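Local coordinates for SGNH-hydrolase family esterase (Altererythrobacter indicus, PDB 7C2A), which hydrolyses ester bonds as a marine bacterial member of the SGNH (GDSL-like) hydrolase family, and may act on lysophospholipids, at residues S50-T53 with T54-L58; G81-L85 with R86-P90; L122-K125 with Y126-E129; A154-P157 with D158-Q161; T168-G171 with V172-L175. All coordinates share one frame; numbering follows the deposited sequence. Where two conformers were deposited one is given.

Contact 1. Residues S50-T53 with T54-L58; sequences SGDT and TAAGL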
loop_
_atom_site.group_PDB
_atom_site.type_symbol
_atom_site.label_atom_id
_atom_site.label_comp_id
_atom_site.label_asym_id
_atom_site.label_seq_id
_atom_site.Cartn_x
_atom_site.Cartn_y
_atom_site.Cartn_z
ATOM N N SER A 50 -2.376 -8.441 2.110
ATOM C CA SER A 50 -2.884 -7.544 3.176
ATOM C C SER A 50 -1.910 -7.527 4.357
ATOM O O SER A 50 -1.435 -8.597 4.742
ATOM C CB SER A 50 -4.273 -7.941 3.590
ATOM O OG SER A 50 -5.179 -7.697 2.525
ATOM N N GLY A 51 -1.609 -6.332 4.867
ATOM C CA GLY A 51 -0.722 -6.172 6.037
ATOM C C GLY A 51 0.762 -6.239 5.718
ATOM O O GLY A 51 1.554 -6.080 6.646
ATOM N N ASP A 52 1.140 -6.430 4.455
ATOM C CA ASP A 52 2.585 -6.525 4.123
ATOM C C ASP A 52 3.305 -5.205 4.411
ATOM O O ASP A 52 2.875 -4.154 3.931
ATOM C CB ASP A 52 2.814 -6.833 2.643
ATOM C CG ASP A 52 3.450 -8.189 2.391
ATOM O OD1 ASP A 52 3.205 -9.107 3.186
ATOM O OD2 ASP A 52 4.161 -8.306 1.396
ATOM N N THR A 53 4.381 -5.292 5.183
ATOM C CA THR A 53 5.270 -4.127 5.396
ATOM C C THR A 53 6.325 -4.151 4.281
ATOM O O THR A 53 6.385 -5.114 3.498
ATOM C CB THR A 53 6.032 -4.279 6.716
ATOM O OG1 THR A 53 6.707 -5.536 6.643
ATOM C CG2 THR A 53 5.133 -4.237 7.933
ATOM N N THR A 54 7.128 -3.098 4.186
ATOM C CA THR A 54 8.241 -3.118 3.242
ATOM C C THR A 54 9.168 -4.304 3.498
ATOM O O THR A 54 9.678 -4.911 2.555
ATOM C CB THR A 54 9.009 -1.792 3.262
ATOM O OG1 THR A 54 9.604 -1.581 4.559
ATOM C CG2 THR A 54 8.106 -0.610 2.873
ATOM N N ALA A 55 9.400 -4.656 4.767
ATOM C CA ALA A 55 10.249 -5.812 5.048
ATOM C C ALA A 55 9.608 -7.101 4.551
ATOM O O ALA A 55 10.292 -7.966 3.996
ATOM C CB ALA A 55 10.552 -5.919 6.544
ATOM N N ALA A 56 8.296 -7.248 4.746
ATOM C CA ALA A 56 7.617 -8.434 4.235
ATOM C C ALA A 56 7.712 -8.508 2.716
ATOM O O ALA A 56 7.924 -9.584 2.144
ATOM C CB ALA A 56 6.160 -8.468 4.704
ATOM N N GLY A 57 7.561 -7.369 2.041
ATOM C CA GLY A 57 7.699 -7.368 0.597
ATOM C C GLY A 57 9.096 -7.753 0.160
ATOM O O GLY A 57 9.275 -8.536 -0.773
ATOM N N LEU A 58 10.111 -7.216 0.837
ATOM C CA LEU A 58 11.486 -7.587 0.519
ATOM C C LEU A 58 11.720 -9.078 0.727
ATOM O O LEU A 58 12.436 -9.714 -0.048
ATOM C CB LEU A 58 12.445 -6.751 1.362
ATOM C CG LEU A 58 13.939 -7.028 1.209
ATOM C CD1 LEU A 58 14.396 -6.830 -0.226
ATOM C CD2 LEU A 58 14.720 -6.139 2.160
#
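The hydroxyl of Thr53 reaches forward over the first turn of the helix that begins at Thr54 and accepts from the backbone of Ala56, with OG1 3.0 Å from N and an N-H...O angle of 164°. Its first torsion (chi1 55°) tucks OG1 between the backbone N and the carbonyl carbon of Thr53, which turns it toward the N-H groups of the helix's first turn. The main chain of the same residue supplies the next bond, Gly57 N to Thr53 O at 2.9 Å, and the Ala56 methyl CB settles 3.6 Å from Thr53 OG1. Asp52 comes in from the loop side: its OD1 lies 3.4 Å from Ala56 CB, while OD2 stands 3.6 Å from Gly57 N. A carboxylate here would probably be favoured by the positive end of the helix dipole, but its main partner is Arg60, one turn further on, which forms a salt bridge to OD2. Asp52 O accepts from Asn82 ND2, which helps to hold the loop. Gly51, at positive phi, probably corresponds to the block II glycine of SGNH hydrolases, which in relatives contributes to the oxyanion hole; the helix that follows opens with a classical threonine N-cap.

Contact 2. Residues G81-L85 with R86-P90; sequences GNDLL and RGLSP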
loop_
_atom_site.group_PDB
_atom_site.type_symbol
_atom_site.label_atom_id
_atom_site.label_comp_id
_atom_site.label_asym_id
_atom_site.label_seq_id
_atom_site.Cartn_x
_atom_site.Cartn_y
_atom_site.Cartn_z
ATOM N N GLY A 81 2.667 1.700 3.469
ATOM C CA GLY A 81 1.541 2.081 4.304
ATOM C C GLY A 81 1.498 1.326 5.618
ATOM O O GLY A 81 1.170 1.897 6.660
ATOM N N ASN A 82 1.852 0.041 5.595
ATOM C CA ASN A 82 1.816 -0.758 6.851
ATOM C C ASN A 82 2.960 -0.329 7.776
ATOM O O ASN A 82 2.772 -0.389 8.992
ATOM C CB ASN A 82 1.723 -2.259 6.588
ATOM C CG ASN A 82 0.331 -2.632 6.131
ATOM O OD1 ASN A 82 -0.647 -2.392 6.829
ATOM N ND2 ASN A 82 0.232 -3.180 4.940
ATOM N N ASP A 83 4.096 0.085 7.212
ATOM C CA ASP A 83 5.205 0.616 8.051
ATOM C C ASP A 83 4.669 1.844 8.797
ATOM O O ASP A 83 4.923 1.959 9.995
ATOM C CB ASP A 83 6.449 0.953 7.225
ATOM C CG ASP A 83 7.039 -0.231 6.477
ATOM O OD1 ASP A 83 6.274 -0.908 5.767
ATOM O OD2 ASP A 83 8.253 -0.453 6.607
ATOM N N LEU A 84 3.968 2.736 8.090
ATOM C CA LEU A 84 3.342 3.929 8.726
ATOM C C LEU A 84 2.409 3.473 9.854
ATOM O O LEU A 84 2.497 4.022 10.962
ATOM C CB LEU A 84 2.482 4.649 7.686
ATOM C CG LEU A 84 3.223 5.350 6.561
ATOM C CD1 LEU A 84 2.268 5.740 5.440
ATOM C CD2 LEU A 84 3.944 6.570 7.099
ATOM N N LEU A 85 1.529 2.514 9.565
ATOM C CA LEU A 85 0.522 2.044 10.555
ATOM C C LEU A 85 1.193 1.480 11.811
ATOM O O LEU A 85 0.569 1.532 12.877
ATOM C CB LEU A 85 -0.394 1.020 9.881
ATOM C CG LEU A 85 -1.496 1.635 9.018
ATOM C CD1 LEU A 85 -1.056 2.953 8.401
ATOM C CD2 LEU A 85 -1.974 0.673 7.947
ATOM N N ARG A 86 2.381 0.899 11.669
ATOM C CA ARG A 86 3.128 0.401 12.812
ATOM C C ARG A 86 4.057 1.451 13.417
ATOM O O ARG A 86 4.758 1.141 14.384
ATOM C CB ARG A 86 3.926 -0.848 12.424
ATOM C CG ARG A 86 3.079 -2.082 12.106
ATOM C CD ARG A 86 3.958 -3.208 11.571
ATOM N NE ARG A 86 3.200 -4.416 11.264
ATOM C CZ ARG A 86 2.974 -5.393 12.137
ATOM N NH1 ARG A 86 2.275 -6.460 11.775
ATOM N NH2 ARG A 86 3.447 -5.300 13.374
ATOM N N GLY A 87 4.075 2.676 12.884
ATOM C CA GLY A 87 4.979 3.714 13.359
ATOM C C GLY A 87 6.450 3.444 13.129
ATOM O O GLY A 87 7.298 4.008 13.835
ATOM N N LEU A 88 6.782 2.611 12.152
ATOM C CA LEU A 88 8.143 2.135 11.974
ATOM C C LEU A 88 9.018 3.189 11.304
ATOM O O LEU A 88 8.538 4.106 10.631
ATOM C CB LEU A 88 8.158 0.867 11.120
ATOM C CG LEU A 88 7.433 -0.329 11.729
ATOM C CD1 LEU A 88 7.510 -1.513 10.766
ATOM C CD2 LEU A 88 8.010 -0.689 13.094
ATOM N N SER A 89 10.320 3.008 11.454
ATOM C CA SER A 89 11.325 3.917 10.929
ATOM C C SER A 89 11.098 4.178 9.440
ATOM O O SER A 89 11.098 3.224 8.643
ATOM C CB SER A 89 12.692 3.262 11.110
ATOM O OG SER A 89 13.655 3.916 10.307
ATOM N N PRO A 90 10.959 5.438 9.020
ATOM C CA PRO A 90 10.924 5.705 7.572
ATOM C C PRO A 90 12.222 5.350 6.873
ATOM O O PRO A 90 12.205 4.925 5.711
ATOM C CB PRO A 90 10.647 7.210 7.498
ATOM C CG PRO A 90 10.000 7.538 8.790
ATOM C CD PRO A 90 10.642 6.644 9.806
HETATM O O HOH W 1 10.238 0.413 8.534
#
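Asp83 O is the polar atom on which the helix end converges. Leu88 N donates to it at 2.9 Å with a nearly straight N-H...O angle of 167°, and Arg86 N adds a weak bond to Asp83 O at 3.2 Å. Arg86 N also keeps a helical bond to Asn82 O, 3.0 Å long. Gly87, at positive phi, turns the chain out of the helix, and its N binds Leu84 O at 2.8 Å from well above the carbonyl plane. This is a Schellman motif, with Leu88 folded back on the last turn: its CB lies 3.6 Å from Asp83 O. The Arg86 side chain, extended from CG to NE, leads away across the helix axis, its CG 3.6 Å from Asn82 O. A water bridges Asp83 OD2 and Ser89 O, donating to both, and OD2 is further bound by Thr54 of helix 54-66. The opening Gly-Asn-Asp sequence is consistent with block III of SGNH hydrolases, whose asparagine assists the oxyanion hole in relatives. Helix 81-85 follows strand 74-78 of the parallel sheet and leads through the 86-89 loop to helix 90-106, which Ser89 caps through Glu92 N, while Leu84 and Pro90 pack on helix 124-131.

Contact 3. Residues L122-K125 with Y126-E129; sequences LGAK and YQRE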
loop_
_atom_site.group_PDB
_atom_site.type_symbol
_atom_site.label_atom_id
_atom_site.label_comp_id
_atom_site.label_asym_id
_atom_site.label_seq_id
_atom_site.Cartn_x
_atom_site.Cartn_y
_atom_site.Cartn_z
ATOM N N LEU A 122 1.295 11.007 13.257
ATOM C CA LEU A 122 2.642 10.798 13.772
ATOM C C LEU A 122 3.438 12.089 13.906
ATOM O O LEU A 122 4.511 12.071 14.522
ATOM C CB LEU A 122 3.416 9.800 12.906
ATOM C CG LEU A 122 2.752 8.447 12.656
ATOM C CD1 LEU A 122 2.333 8.338 11.202
ATOM C CD2 LEU A 122 3.691 7.323 13.037
ATOM N N GLY A 123 2.966 13.174 13.372
ATOM C CA GLY A 123 3.706 14.445 13.508
ATOM C C GLY A 123 4.398 14.865 12.223
ATOM O O GLY A 123 4.679 14.003 11.387
ATOM N N ALA A 124 4.707 16.155 12.103
ATOM C CA ALA A 124 5.326 16.702 10.874
ATOM C C ALA A 124 6.723 16.117 10.641
ATOM O O ALA A 124 7.079 15.892 9.488
ATOM C CB ALA A 124 5.376 18.207 10.960
ATOM N N LYS A 125 7.499 15.907 11.701
ATOM C CA LYS A 125 8.877 15.387 11.506
ATOM C C LYS A 125 8.818 14.009 10.837
ATOM O O LYS A 125 9.512 13.796 9.844
ATOM C CB LYS A 125 9.613 15.320 12.844
ATOM C CG LYS A 125 11.046 14.815 12.743
ATOM C CD LYS A 125 11.791 14.986 14.046
ATOM C CE LYS A 125 13.193 14.421 14.014
ATOM N NZ LYS A 125 13.911 14.715 15.277
ATOM N N TYR A 126 8.013 13.108 11.389
ATOM C CA TYR A 126 7.885 11.756 10.797
ATOM C C TYR A 126 7.255 11.854 9.401
ATOM O O TYR A 126 7.744 11.217 8.468
ATOM C CB TYR A 126 7.010 10.887 11.700
ATOM C CG TYR A 126 6.850 9.467 11.228
ATOM C CD1 TYR A 126 6.016 9.154 10.169
ATOM C CD2 TYR A 126 7.537 8.438 11.846
ATOM C CE1 TYR A 126 5.880 7.847 9.729
ATOM C CE2 TYR A 126 7.408 7.125 11.426
ATOM C CZ TYR A 126 6.569 6.832 10.365
ATOM O OH TYR A 126 6.405 5.550 9.928
ATOM N N GLN A 127 6.187 12.643 9.279
ATOM C CA GLN A 127 5.451 12.736 7.989
ATOM C C GLN A 127 6.376 13.230 6.871
ATOM O O GLN A 127 6.378 12.631 5.802
ATOM C CB GLN A 127 4.203 13.601 8.159
ATOM C CG GLN A 127 3.613 14.066 6.837
ATOM C CD GLN A 127 4.182 15.405 6.444
ATOM O OE1 GLN A 127 4.348 16.292 7.273
ATOM N NE2 GLN A 127 4.493 15.553 5.170
ATOM N N ARG A 128 7.151 14.280 7.118
ATOM C CA ARG A 128 8.042 14.786 6.042
ATOM C C ARG A 128 9.068 13.709 5.676
ATOM O O ARG A 128 9.332 13.517 4.488
ATOM C CB ARG A 128 8.769 16.051 6.504
ATOM C CG ARG A 128 7.902 17.302 6.505
ATOM C CD ARG A 128 8.737 18.496 6.925
ATOM N NE ARG A 128 9.230 18.376 8.290
ATOM C CZ ARG A 128 8.940 19.222 9.262
ATOM N NH1 ARG A 128 8.152 20.254 9.019
ATOM N NH2 ARG A 128 9.430 19.029 10.471
ATOM N N GLU A 129 9.628 13.039 6.681
ATOM C CA GLU A 129 10.658 12.001 6.418
ATOM C C GLU A 129 10.043 10.842 5.626
ATOM O O GLU A 129 10.631 10.422 4.630
ATOM C CB GLU A 129 11.254 11.491 7.732
ATOM C CG GLU A 129 12.497 10.647 7.513
ATOM C CD GLU A 129 13.040 9.912 8.726
ATOM O OE1 GLU A 129 12.587 10.183 9.848
ATOM O OE2 GLU A 129 13.916 9.066 8.529
HETATM O O HOH W 2 6.810 13.466 13.994
#
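Leu122 lies across the phenol ring of Tyr126, four residues on, and apolar contact is the first component here. In the conformer considered, one of two deposited for Leu122, methyl CD2 sits 3.9 Å from the ring centroid and 6° off the normal, a CH-pi contact over the centre of one face; because of the alternate copy, its detail is tentative. CB of Leu122 lies over the same face, above its CG-CD1 margin, 3.8 Å from Tyr126 CD1. The ring reaches this position because CG of Tyr126 is anti to its backbone N (chi1 -178°), and its hydroxyl goes on to bind Leu88 O.

Backbone hydrogen bonds form the second group. Gln127 N binds Gly123 O at 2.9 Å, approaching in the carbonyl plane, and Arg128 N binds Ala124 O at 2.9 Å; the bond from Glu129 N to Lys125 O is longer, 3.3 Å. Gly123 is the N-cap residue, and its positive phi, with an extended psi, suits glycine. A water supplements the cap by donating to Leu122 O at 2.7 Å and accepting from Tyr126 N.

Polar side chains make up the rest. The bent chain of Arg128 carries its guanidinium back over Ala124 O, which lies 3.4 Å above the plane on one face, offset toward the rim, with no N-H aimed at it. Gln127 directs NE2 to Asp131 instead. Because Gly123 has no side chain to cap the helix, water takes up the N-H of Tyr126, and the side-chain link is apolar rather than ionic.

Contact 4. Residues A154-P157 with D158-Q161; sequences ADRP and DLIQ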
loop_
_atom_site.group_PDB
_atom_site.type_symbol
_atom_site.label_atom_id
_atom_site.label_comp_id
_atom_site.label_asym_id
_atom_site.label_seq_id
_atom_site.Cartn_x
_atom_site.Cartn_y
_atom_site.Cartn_z
ATOM N N ALA A 154 -8.613 11.147 -1.422
ATOM C CA ALA A 154 -8.139 11.858 -0.237
ATOM C C ALA A 154 -9.220 12.748 0.353
ATOM O O ALA A 154 -9.291 12.927 1.576
ATOM C CB ALA A 154 -6.910 12.693 -0.594
ATOM N N ASP A 155 -10.056 13.334 -0.497
ATOM C CA ASP A 155 -11.118 14.226 -0.058
ATOM C C ASP A 155 -12.490 13.581 -0.174
ATOM O O ASP A 155 -13.495 14.291 -0.263
ATOM C CB ASP A 155 -11.079 15.531 -0.856
ATOM C CG ASP A 155 -9.793 16.304 -0.647
ATOM O OD1 ASP A 155 -9.312 16.361 0.506
ATOM O OD2 ASP A 155 -9.263 16.853 -1.636
ATOM N N ARG A 156 -12.557 12.251 -0.197
ATOM C CA ARG A 156 -13.798 11.543 -0.500
ATOM C C ARG A 156 -14.052 10.459 0.535
ATOM O O ARG A 156 -13.896 9.265 0.256
ATOM C CB ARG A 156 -13.759 10.967 -1.913
ATOM C CG ARG A 156 -13.756 12.006 -3.020
ATOM C CD ARG A 156 -15.087 12.730 -3.149
ATOM N NE ARG A 156 -16.233 11.837 -3.317
ATOM C CZ ARG A 156 -16.735 11.456 -4.487
ATOM N NH1 ARG A 156 -16.177 11.853 -5.618
ATOM N NH2 ARG A 156 -17.800 10.665 -4.528
ATOM N N PRO A 157 -14.475 10.839 1.744
ATOM C CA PRO A 157 -14.798 9.814 2.752
ATOM C C PRO A 157 -15.901 8.866 2.309
ATOM O O PRO A 157 -15.963 7.730 2.794
ATOM C CB PRO A 157 -15.202 10.634 3.987
ATOM C CG PRO A 157 -15.457 12.011 3.493
ATOM C CD PRO A 157 -14.615 12.207 2.274
ATOM N N ASP A 158 -16.762 9.292 1.385
ATOM C CA ASP A 158 -17.783 8.403 0.849
ATOM C C ASP A 158 -17.218 7.294 -0.033
ATOM O O ASP A 158 -17.954 6.354 -0.364
ATOM C CB ASP A 158 -18.840 9.201 0.081
ATOM C CG ASP A 158 -18.254 10.055 -1.034
ATOM O OD1 ASP A 158 -17.084 10.496 -0.927
ATOM O OD2 ASP A 158 -18.974 10.331 -2.015
ATOM N N LEU A 159 -15.935 7.369 -0.398
ATOM C CA LEU A 159 -15.277 6.374 -1.232
ATOM C C LEU A 159 -14.309 5.520 -0.434
ATOM O O LEU A 159 -13.520 4.768 -1.024
ATOM C CB LEU A 159 -14.544 7.052 -2.388
ATOM C CG LEU A 159 -15.417 7.855 -3.355
ATOM C CD1 LEU A 159 -14.551 8.459 -4.432
ATOM C CD2 LEU A 159 -16.518 6.999 -3.966
ATOM N N ILE A 160 -14.357 5.616 0.893
ATOM C CA ILE A 160 -13.476 4.884 1.794
ATOM C C ILE A 160 -14.336 3.955 2.640
ATOM O O ILE A 160 -15.374 4.373 3.171
ATOM C CB ILE A 160 -12.672 5.855 2.679
ATOM C CG1 ILE A 160 -11.820 6.784 1.811
ATOM C CG2 ILE A 160 -11.807 5.106 3.673
ATOM C CD1 ILE A 160 -10.956 6.051 0.833
ATOM N N GLN A 161 -13.921 2.698 2.742
ATOM C CA GLN A 161 -14.652 1.724 3.538
ATOM C C GLN A 161 -14.598 2.114 5.004
ATOM O O GLN A 161 -13.609 2.663 5.485
ATOM C CB GLN A 161 -14.003 0.346 3.422
ATOM C CG GLN A 161 -13.977 -0.243 2.034
ATOM C CD GLN A 161 -13.343 -1.617 2.027
ATOM O OE1 GLN A 161 -13.566 -2.417 2.937
ATOM N NE2 GLN A 161 -12.523 -1.887 1.018
#
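Arg156 and Asp158, only two residues apart, meet side-on. The guanidinium presents its NE edge to the carboxylate: Arg156 NE binds Asp158 OD1 at 2.9 Å on its syn lone pair, and Arg156 NH2 binds Asp158 OD2 at 2.8 Å, on the syn side but tilted out of the carboxylate plane. Each oxygen thus takes one nitrogen, and although both lie close to the guanidinium plane, the two flat groups are twisted 31° apart. Bends at chi2 and chi3 fold the arginine back to make this grip, while Asp158 holds CG between its backbone N and carbonyl carbon (chi1 56°), bringing the carboxylate round to face it. Leu159 comes over one face of the guanidinium, its CD1 3.7 Å above the centre and 3.6 Å from Arg156 CB.

The backbone beneath is a short 3-10 turn in the long loop between strand 144-146, at the edge of the parallel sheet, and helix 169-186. Leu159 N bonds to Arg156 O at 2.9 Å and Ile160 N to Pro157 O at 3.3 Å, in both cases from well above the carbonyl plane. Ile160 leans back over the turn, its CG1 3.6 Å from Arg156 O, and together with Leu159 its side chain packs on Val153 earlier in the same loop.

Contact 5. Residues T168-G171 with V172-L175; sequences TARG and VEEL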
loop_
_atom_site.group_PDB
_atom_site.type_symbol
_atom_site.label_atom_id
_atom_site.label_comp_id
_atom_site.label_asym_id
_atom_site.label_seq_id
_atom_site.Cartn_x
_atom_site.Cartn_y
_atom_site.Cartn_z
ATOM N N THR A 168 -9.380 8.993 18.575
ATOM C CA THR A 168 -8.251 9.897 18.911
ATOM C C THR A 168 -8.229 10.054 20.441
ATOM O O THR A 168 -9.139 9.563 21.143
ATOM C CB THR A 168 -8.448 11.295 18.310
ATOM O OG1 THR A 168 -9.630 11.843 18.890
ATOM C CG2 THR A 168 -8.575 11.282 16.802
ATOM N N ALA A 169 -7.231 10.751 20.961
ATOM C CA ALA A 169 -7.178 10.929 22.411
ATOM C C ALA A 169 -8.443 11.604 22.919
ATOM O O ALA A 169 -8.985 11.239 23.970
ATOM C CB ALA A 169 -5.940 11.733 22.803
ATOM N N ARG A 170 -8.941 12.582 22.166
ATOM C CA ARG A 170 -10.193 13.230 22.519
ATOM C C ARG A 170 -11.371 12.273 22.352
ATOM O O ARG A 170 -12.309 12.283 23.155
ATOM C CB ARG A 170 -10.361 14.479 21.653
ATOM C CG ARG A 170 -11.584 15.307 21.936
ATOM C CD ARG A 170 -11.549 15.932 23.321
ATOM N NE ARG A 170 -12.804 16.630 23.587
ATOM C CZ ARG A 170 -13.959 16.015 23.831
ATOM N NH1 ARG A 170 -14.013 14.692 23.869
ATOM N NH2 ARG A 170 -15.059 16.721 24.049
ATOM N N GLY A 171 -11.333 11.436 21.315
ATOM C CA GLY A 171 -12.350 10.406 21.175
ATOM C C GLY A 171 -12.377 9.442 22.349
ATOM O O GLY A 171 -13.448 9.021 22.784
ATOM N N VAL A 172 -11.202 9.087 22.878
ATOM C CA VAL A 172 -11.152 8.227 24.063
ATOM C C VAL A 172 -11.863 8.889 25.234
ATOM O O VAL A 172 -12.645 8.253 25.951
ATOM C CB VAL A 172 -9.700 7.872 24.426
ATOM C CG1 VAL A 172 -9.632 7.327 25.856
ATOM C CG2 VAL A 172 -9.136 6.868 23.448
ATOM N N GLU A 173 -11.633 10.190 25.418
ATOM C CA GLU A 173 -12.297 10.912 26.540
ATOM C C GLU A 173 -13.816 10.805 26.370
ATOM O O GLU A 173 -14.535 10.702 27.363
ATOM C CB GLU A 173 -11.790 12.354 26.602
ATOM C CG GLU A 173 -10.329 12.422 26.995
ATOM C CD GLU A 173 -9.713 13.808 26.974
ATOM O OE1 GLU A 173 -10.393 14.746 26.527
ATOM O OE2 GLU A 173 -8.552 13.927 27.385
ATOM N N GLU A 174 -14.285 10.896 25.123
ATOM C CA GLU A 174 -15.739 10.789 24.834
ATOM C C GLU A 174 -16.228 9.405 25.274
ATOM O O GLU A 174 -17.309 9.317 25.860
ATOM C CB GLU A 174 -15.995 10.974 23.337
ATOM C CG GLU A 174 -16.181 12.420 22.923
ATOM C CD GLU A 174 -17.322 13.165 23.596
ATOM O OE1 GLU A 174 -18.464 12.668 23.574
ATOM O OE2 GLU A 174 -17.062 14.241 24.133
ATOM N N LEU A 175 -15.481 8.357 24.923
ATOM C CA LEU A 175 -15.878 6.974 25.301
ATOM C C LEU A 175 -15.879 6.845 26.825
ATOM O O LEU A 175 -16.777 6.199 27.355
ATOM C CB LEU A 175 -14.882 5.982 24.698
ATOM C CG LEU A 175 -14.866 5.916 23.173
ATOM C CD1 LEU A 175 -13.795 4.940 22.704
ATOM C CD2 LEU A 175 -16.232 5.524 22.628
#
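The guanidinium of Arg170 meets the carboxylate of Glu174 at its edge, the two planes 29° apart and nearly coplanar. Two nitrogens share one oxygen end-on: Arg170 NH1 lies 3.1 Å and Arg170 NH2 3.2 Å from Glu174 OE2, both with OE2 almost in the guanidinium plane. OE2 receives them on its anti side, away from OE1, and both bonds to Arg170 fall on this one oxygen. Glu174 has two deposited conformers, and the salt bridge belongs to the one described, so it may be only partly populated. Glu173 approaches Arg170 differently: its chain crosses at about a right angle, and its OE1 sits 3.6 Å from Arg170 CD, well out of the guanidinium plane, so that only a general attraction between charges is likely.

This pairing of residues i and i+4 runs along the first turns of helix 169-186, which is capped by a threonine. Thr168 OG1 accepts from Gly171 N at 3.0 Å, and Thr168 O takes Val172 N at 2.7 Å, the donor arriving nearly along the C=O axis. The helix bonds continue from Glu173 N to Ala169 O and from Glu174 N to Arg170 O. Leu175 N reaches Gly171 O at 3.0 Å, and Leu175 CG packs 3.4 Å from that same Gly171 O. On another flank of the helix, Val172 and Leu175 both rest on Pro167, which follows His164 and His166, the two histidines that coordinate a cadmium ion.

From the N terminus, the five contacts come in series along the chain; none nests in or crosses another. Contact 1 closes the turn from strand 42-48 into helix 54-66. Contact 2 follows strand 74-78, rounding off helix 81-85 and leading into helix 90-106; it touches contact 1, joining the two loops at the C-terminal ends of the parallel strands. Contact 3 opens helix 124-131 and packs against contact 2, so that contacts 1 to 3 make a continuous chain of neighbours. Contact 4 turns the loop after the edge strand 144-146, and contact 5, its centre about 28 Å from that of the chain, starts helix 169-186; neither contact 4 nor contact 5 touches another.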